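Local structure of Protein/nucleic acid deglycase 2 (Escherichia coli, 1OI4) at residues Phe114-Pro128 / Gln170-Phe183. The protein repairs proteins and nucleotides glycated by methylglyoxal or glyoxal, releasing lactate or glycolate from the Maillard adducts. Numbering follows the deposited sequence.
Sequences FVNSGKPVFAICHGP and QLVTSRTPDDLPAF
Gln170 NE2 donates to two backbone carbonyls: Val115 O, late in helix 105-116, at 2.8 Å, on a lone pair in the carbonyl plane, and Lys119 O, in the following loop, at 3.0 Å, from above that carbonyl's plane. Both acceptors lie in the Gln170 amide plane, which fixes its rotation. The side chain is extended, with CG anti to the backbone N (chi1 171°), and its OE1 is hydrogen-bonded to Arg140 NH2. A leucine here would probably leave Lys119 O without this donor and Arg140 without this acceptor, loosening the tie between helix end and strand.

Strands 121-124 and 171-174 pair in parallel. Val172 N meets Val121 O at 2.9 Å, and Ala123 N meets Val172 O at 2.8 Å; both bonds run nearly straight off the carbonyl. Ser174 N to Ala123 O is weak. Cys125 N to Ser174 O, 3.0 Å, carries the pairing past the strand.

On the face carrying Phe122 and Ile124, Phe183 of helix 180-191 packs against strand 121-124. Ile124 CB sits over its ring, 4.0 Å from the centroid, and Phe122 CB approaches Phe183 CZ at 3.3 Å. Ile124 CD1 reaches Leu180 CD2 at 3.9 Å. Ala123 CB and Thr173 CG2 meet on the opposite face.

Cys125, the nucleophile by similarity, follows strand 121-124 in a type II' turn with positive phi (63°). This is consistent with the nucleophile elbow of the DJ-1/PfpI fold.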
loop_
_atom_site.group_PDB
_atom_site.type_symbol
_atom_site.label_atom_id
_atom_site.label_comp_id
_atom_site.label_asym_id
_atom_site.label_seq_id
_atom_site.Cartn_x
_atom_site.Cartn_y
_atom_site.Cartn_z
ATOM N N PHE A 114 4.007 -1.145 20.405
ATOM C CA PHE A 114 2.698 -0.758 20.904
ATOM C C PHE A 114 1.793 -1.981 20.980
ATOM O O PHE A 114 1.127 -2.210 21.991
ATOM C CB PHE A 114 2.051 0.307 20.013
ATOM C CG PHE A 114 0.983 1.096 20.718
ATOM C CD1 PHE A 114 1.315 2.222 21.465
ATOM C CD2 PHE A 114 -0.338 0.659 20.715
ATOM C CE1 PHE A 114 0.345 2.904 22.207
ATOM C CE2 PHE A 114 -1.316 1.331 21.454
ATOM C CZ PHE A 114 -0.972 2.455 22.202
ATOM N N VAL A 115 1.774 -2.772 19.911
ATOM C CA VAL A 115 0.953 -3.975 19.885
ATOM C C VAL A 115 1.367 -4.939 20.996
ATOM O O VAL A 115 0.518 -5.494 21.694
ATOM C CB VAL A 115 1.065 -4.703 18.529
ATOM C CG1 VAL A 115 0.374 -6.063 18.613
ATOM C CG2 VAL A 115 0.423 -3.854 17.426
ATOM N N ASN A 116 2.672 -5.141 21.154
ATOM C CA ASN A 116 3.174 -6.042 22.187
ATOM C C ASN A 116 2.907 -5.532 23.603
ATOM O O ASN A 116 3.077 -6.272 24.573
ATOM C CB ASN A 116 4.673 -6.296 22.001
ATOM C CG ASN A 116 4.970 -7.201 20.813
ATOM O OD1 ASN A 116 4.140 -8.017 20.424
ATOM N ND2 ASN A 116 6.159 -7.072 20.248
ATOM N N SER A 117 2.489 -4.275 23.726
ATOM C CA SER A 117 2.186 -3.705 25.036
ATOM C C SER A 117 0.787 -4.132 25.469
ATOM O O SER A 117 0.425 -3.998 26.636
ATOM C CB SER A 117 2.254 -2.174 24.997
ATOM O OG SER A 117 1.139 -1.634 24.312
ATOM N N GLY A 118 -0.003 -4.630 24.517
ATOM C CA GLY A 118 -1.350 -5.080 24.826
ATOM C C GLY A 118 -2.412 -4.006 24.700
ATOM O O GLY A 118 -3.612 -4.293 24.783
ATOM N N LYS A 119 -1.971 -2.768 24.499
ATOM C CA LYS A 119 -2.880 -1.632 24.357
ATOM C C LYS A 119 -3.658 -1.712 23.045
ATOM O O LYS A 119 -3.165 -2.245 22.053
ATOM C CB LYS A 119 -2.094 -0.323 24.387
ATOM C CG LYS A 119 -1.358 -0.047 25.678
ATOM C CD LYS A 119 -0.484 1.192 25.509
ATOM C CE LYS A 119 0.264 1.530 26.782
ATOM N NZ LYS A 119 1.222 2.654 26.579
ATOM N N PRO A 120 -4.877 -1.153 23.021
ATOM C CA PRO A 120 -5.732 -1.163 21.827
ATOM C C PRO A 120 -5.108 -0.493 20.600
ATOM O O PRO A 120 -4.440 0.536 20.704
ATOM C CB PRO A 120 -6.990 -0.426 22.289
ATOM C CG PRO A 120 -7.008 -0.662 23.788
ATOM C CD PRO A 120 -5.556 -0.486 24.146
ATOM N N VAL A 121 -5.323 -1.100 19.442
ATOM C CA VAL A 121 -4.827 -0.566 18.181
ATOM C C VAL A 121 -5.990 -0.643 17.201
ATOM O O VAL A 121 -6.653 -1.680 17.103
ATOM C CB VAL A 121 -3.641 -1.391 17.645
ATOM C CG1 VAL A 121 -3.162 -0.819 16.319
ATOM C CG2 VAL A 121 -2.512 -1.384 18.660
ATOM N N PHE A 122 -6.249 0.457 16.499
ATOM C CA PHE A 122 -7.349 0.523 15.536
ATOM C C PHE A 122 -6.769 0.735 14.138
ATOM O O PHE A 122 -6.205 1.793 13.854
ATOM C CB PHE A 122 -8.275 1.695 15.875
ATOM C CG PHE A 122 -8.468 1.921 17.355
ATOM C CD1 PHE A 122 -8.294 3.189 17.900
ATOM C CD2 PHE A 122 -8.832 0.874 18.198
ATOM C CE1 PHE A 122 -8.478 3.418 19.272
ATOM C CE2 PHE A 122 -9.020 1.088 19.568
ATOM C CZ PHE A 122 -8.843 2.362 20.106
ATOM N N ALA A 123 -6.914 -0.263 13.268
ATOM C CA ALA A 123 -6.373 -0.176 11.916
ATOM C C ALA A 123 -7.440 -0.419 10.857
ATOM O O ALA A 123 -8.089 -1.461 10.846
ATOM C CB ALA A 123 -5.233 -1.180 11.749
ATOM N N ILE A 124 -7.599 0.538 9.949
ATOM C CA ILE A 124 -8.613 0.426 8.910
ATOM C C ILE A 124 -8.077 0.540 7.479
ATOM O O ILE A 124 -7.110 1.255 7.219
ATOM C CB ILE A 124 -9.710 1.492 9.136
ATOM C CG1 ILE A 124 -10.802 1.368 8.072
ATOM C CG2 ILE A 124 -9.088 2.886 9.119
ATOM C CD1 ILE A 124 -12.062 2.146 8.425
ATOM N N CYS A 125 -8.710 -0.189 6.560
ATOM C CA CYS A 125 -8.340 -0.169 5.144
ATOM C C CYS A 125 -6.910 -0.684 4.928
ATOM O O CYS A 125 -6.638 -1.867 5.132
ATOM C CB CYS A 125 -8.490 1.259 4.608
ATOM S SG CYS A 125 -8.931 1.373 2.854
ATOM N N HIS A 126 -6.001 0.190 4.508
ATOM C CA HIS A 126 -4.609 -0.213 4.311
ATOM C C HIS A 126 -3.843 -0.164 5.639
ATOM O O HIS A 126 -2.724 -0.665 5.736
ATOM C CB HIS A 126 -3.904 0.702 3.302
ATOM C CG HIS A 126 -4.278 0.440 1.875
ATOM N ND1 HIS A 126 -5.483 0.834 1.334
ATOM C CD2 HIS A 126 -3.603 -0.178 0.876
ATOM C CE1 HIS A 126 -5.535 0.470 0.064
ATOM N NE2 HIS A 126 -4.406 -0.146 -0.239
ATOM N N GLY A 127 -4.450 0.450 6.654
ATOM C CA GLY A 127 -3.804 0.560 7.956
ATOM C C GLY A 127 -3.086 -0.692 8.434
ATOM O O GLY A 127 -1.979 -0.606 8.974
ATOM N N PRO A 128 -3.695 -1.875 8.264
ATOM C CA PRO A 128 -3.070 -3.126 8.697
ATOM C C PRO A 128 -1.678 -3.385 8.112
ATOM O O PRO A 128 -0.924 -4.193 8.648
ATOM C CB PRO A 128 -4.088 -4.176 8.269
ATOM C CG PRO A 128 -5.399 -3.454 8.520
ATOM C CD PRO A 128 -5.108 -2.093 7.899
ATOM N N GLN A 170 -8.344 -6.064 21.638
ATOM C CA GLN A 170 -7.206 -5.173 21.444
ATOM C C GLN A 170 -7.128 -4.662 20.013
ATOM O O GLN A 170 -7.154 -3.457 19.774
ATOM C CB GLN A 170 -5.885 -5.875 21.787
ATOM C CG GLN A 170 -4.670 -5.051 21.390
ATOM C CD GLN A 170 -3.363 -5.805 21.501
ATOM O OE1 GLN A 170 -3.314 -7.024 21.328
ATOM N NE2 GLN A 170 -2.284 -5.075 21.767
ATOM N N LEU A 171 -7.021 -5.585 19.066
ATOM C CA LEU A 171 -6.917 -5.213 17.664
ATOM C C LEU A 171 -8.271 -5.029 17.009
ATOM O O LEU A 171 -9.056 -5.972 16.898
ATOM C CB LEU A 171 -6.135 -6.270 16.887
ATOM C CG LEU A 171 -4.710 -6.590 17.337
ATOM C CD1 LEU A 171 -4.156 -7.688 16.440
ATOM C CD2 LEU A 171 -3.833 -5.345 17.268
ATOM N N VAL A 172 -8.539 -3.805 16.575
ATOM C CA VAL A 172 -9.784 -3.493 15.899
ATOM C C VAL A 172 -9.452 -3.169 14.450
ATOM O O VAL A 172 -8.676 -2.256 14.178
ATOM C CB VAL A 172 -10.473 -2.276 16.540
ATOM C CG1 VAL A 172 -11.776 -1.964 15.806
ATOM C CG2 VAL A 172 -10.738 -2.550 18.013
ATOM N N THR A 173 -10.019 -3.928 13.521
ATOM C CA THR A 173 -9.777 -3.680 12.104
ATOM C C THR A 173 -11.067 -3.625 11.299
ATOM O O THR A 173 -12.061 -4.276 11.634
ATOM C CB THR A 173 -8.850 -4.749 11.475
ATOM O OG1 THR A 173 -9.374 -6.058 11.724
ATOM C CG2 THR A 173 -7.448 -4.636 12.044
ATOM N N SER A 174 -11.039 -2.819 10.244
ATOM C CA SER A 174 -12.176 -2.654 9.346
ATOM C C SER A 174 -11.650 -2.578 7.915
ATOM O O SER A 174 -10.446 -2.419 7.702
ATOM C CB SER A 174 -12.963 -1.398 9.705
ATOM O OG SER A 174 -13.625 -1.573 10.946
ATOM N N ARG A 175 -12.558 -2.660 6.945
ATOM C CA ARG A 175 -12.181 -2.680 5.531
ATOM C C ARG A 175 -12.148 -1.363 4.769
ATOM O O ARG A 175 -11.174 -1.073 4.080
ATOM C CB ARG A 175 -13.112 -3.638 4.778
ATOM C CG ARG A 175 -13.251 -5.007 5.421
ATOM C CD ARG A 175 -14.502 -5.727 4.919
ATOM N NE ARG A 175 -15.715 -4.979 5.249
ATOM C CZ ARG A 175 -16.951 -5.455 5.132
ATOM N NH1 ARG A 175 -17.154 -6.691 4.687
ATOM N NH2 ARG A 175 -17.990 -4.696 5.469
ATOM N N THR A 176 -13.218 -0.580 4.882
ATOM C CA THR A 176 -13.330 0.677 4.146
ATOM C C THR A 176 -14.028 1.776 4.947
ATOM O O THR A 176 -14.487 1.546 6.067
ATOM C CB THR A 176 -14.154 0.461 2.871
ATOM O OG1 THR A 176 -15.534 0.293 3.231
ATOM C CG2 THR A 176 -13.688 -0.796 2.137
ATOM N N PRO A 177 -14.101 2.998 4.382
ATOM C CA PRO A 177 -14.761 4.113 5.068
ATOM C C PRO A 177 -16.215 3.779 5.413
ATOM O O PRO A 177 -16.774 4.317 6.365
ATOM C CB PRO A 177 -14.650 5.248 4.054
ATOM C CG PRO A 177 -13.302 4.986 3.447
ATOM C CD PRO A 177 -13.361 3.486 3.200
ATOM N N ASP A 178 -16.822 2.885 4.636
ATOM C CA ASP A 178 -18.205 2.486 4.883
ATOM C C ASP A 178 -18.348 1.669 6.162
ATOM O O ASP A 178 -19.465 1.454 6.634
ATOM C CB ASP A 178 -18.755 1.689 3.698
ATOM C CG ASP A 178 -18.883 2.532 2.440
ATOM O OD1 ASP A 178 -19.638 3.526 2.463
ATOM O OD2 ASP A 178 -18.230 2.199 1.434
ATOM N N ASP A 179 -17.227 1.212 6.720
ATOM C CA ASP A 179 -17.254 0.440 7.965
ATOM C C ASP A 179 -16.956 1.349 9.164
ATOM O O ASP A 179 -16.893 0.878 10.301
ATOM C CB ASP A 179 -16.199 -0.680 7.966
ATOM C CG ASP A 179 -16.370 -1.672 6.830
ATOM O OD1 ASP A 179 -17.524 -1.997 6.473
ATOM O OD2 ASP A 179 -15.332 -2.149 6.311
ATOM N N LEU A 180 -16.756 2.640 8.910
ATOM C CA LEU A 180 -16.435 3.588 9.978
ATOM C C LEU A 180 -17.371 3.534 11.183
ATOM O O LEU A 180 -16.914 3.552 12.327
ATOM C CB LEU A 180 -16.386 5.014 9.423
ATOM C CG LEU A 180 -15.103 5.363 8.667
ATOM C CD1 LEU A 180 -15.253 6.705 7.979
ATOM C CD2 LEU A 180 -13.930 5.391 9.646
ATOM N N PRO A 181 -18.691 3.475 10.950
ATOM C CA PRO A 181 -19.607 3.419 12.091
ATOM C C PRO A 181 -19.247 2.282 13.043
ATOM O O PRO A 181 -19.177 2.469 14.257
ATOM C CB PRO A 181 -20.962 3.214 11.426
ATOM C CG PRO A 181 -20.815 4.015 10.159
ATOM C CD PRO A 181 -19.435 3.613 9.684
ATOM N N ALA A 182 -19.002 1.103 12.486
ATOM C CA ALA A 182 -18.660 -0.047 13.309
ATOM C C ALA A 182 -17.248 0.089 13.873
ATOM O O ALA A 182 -17.001 -0.237 15.034
ATOM C CB ALA A 182 -18.788 -1.325 12.493
ATOM N N PHE A 183 -16.329 0.570 13.043
ATOM C CA PHE A 183 -14.939 0.761 13.446
ATOM C C PHE A 183 -14.893 1.647 14.685
ATOM O O PHE A 183 -14.320 1.270 15.705
ATOM C CB PHE A 183 -14.157 1.429 12.315
ATOM C CG PHE A 183 -12.685 1.600 12.595
ATOM C CD1 PHE A 183 -11.824 0.510 12.562
ATOM C CD2 PHE A 183 -12.156 2.866 12.827
ATOM C CE1 PHE A 183 -10.443 0.679 12.748
ATOM C CE2 PHE A 183 -10.783 3.052 13.017
ATOM C CZ PHE A 183 -9.924 1.952 12.974
#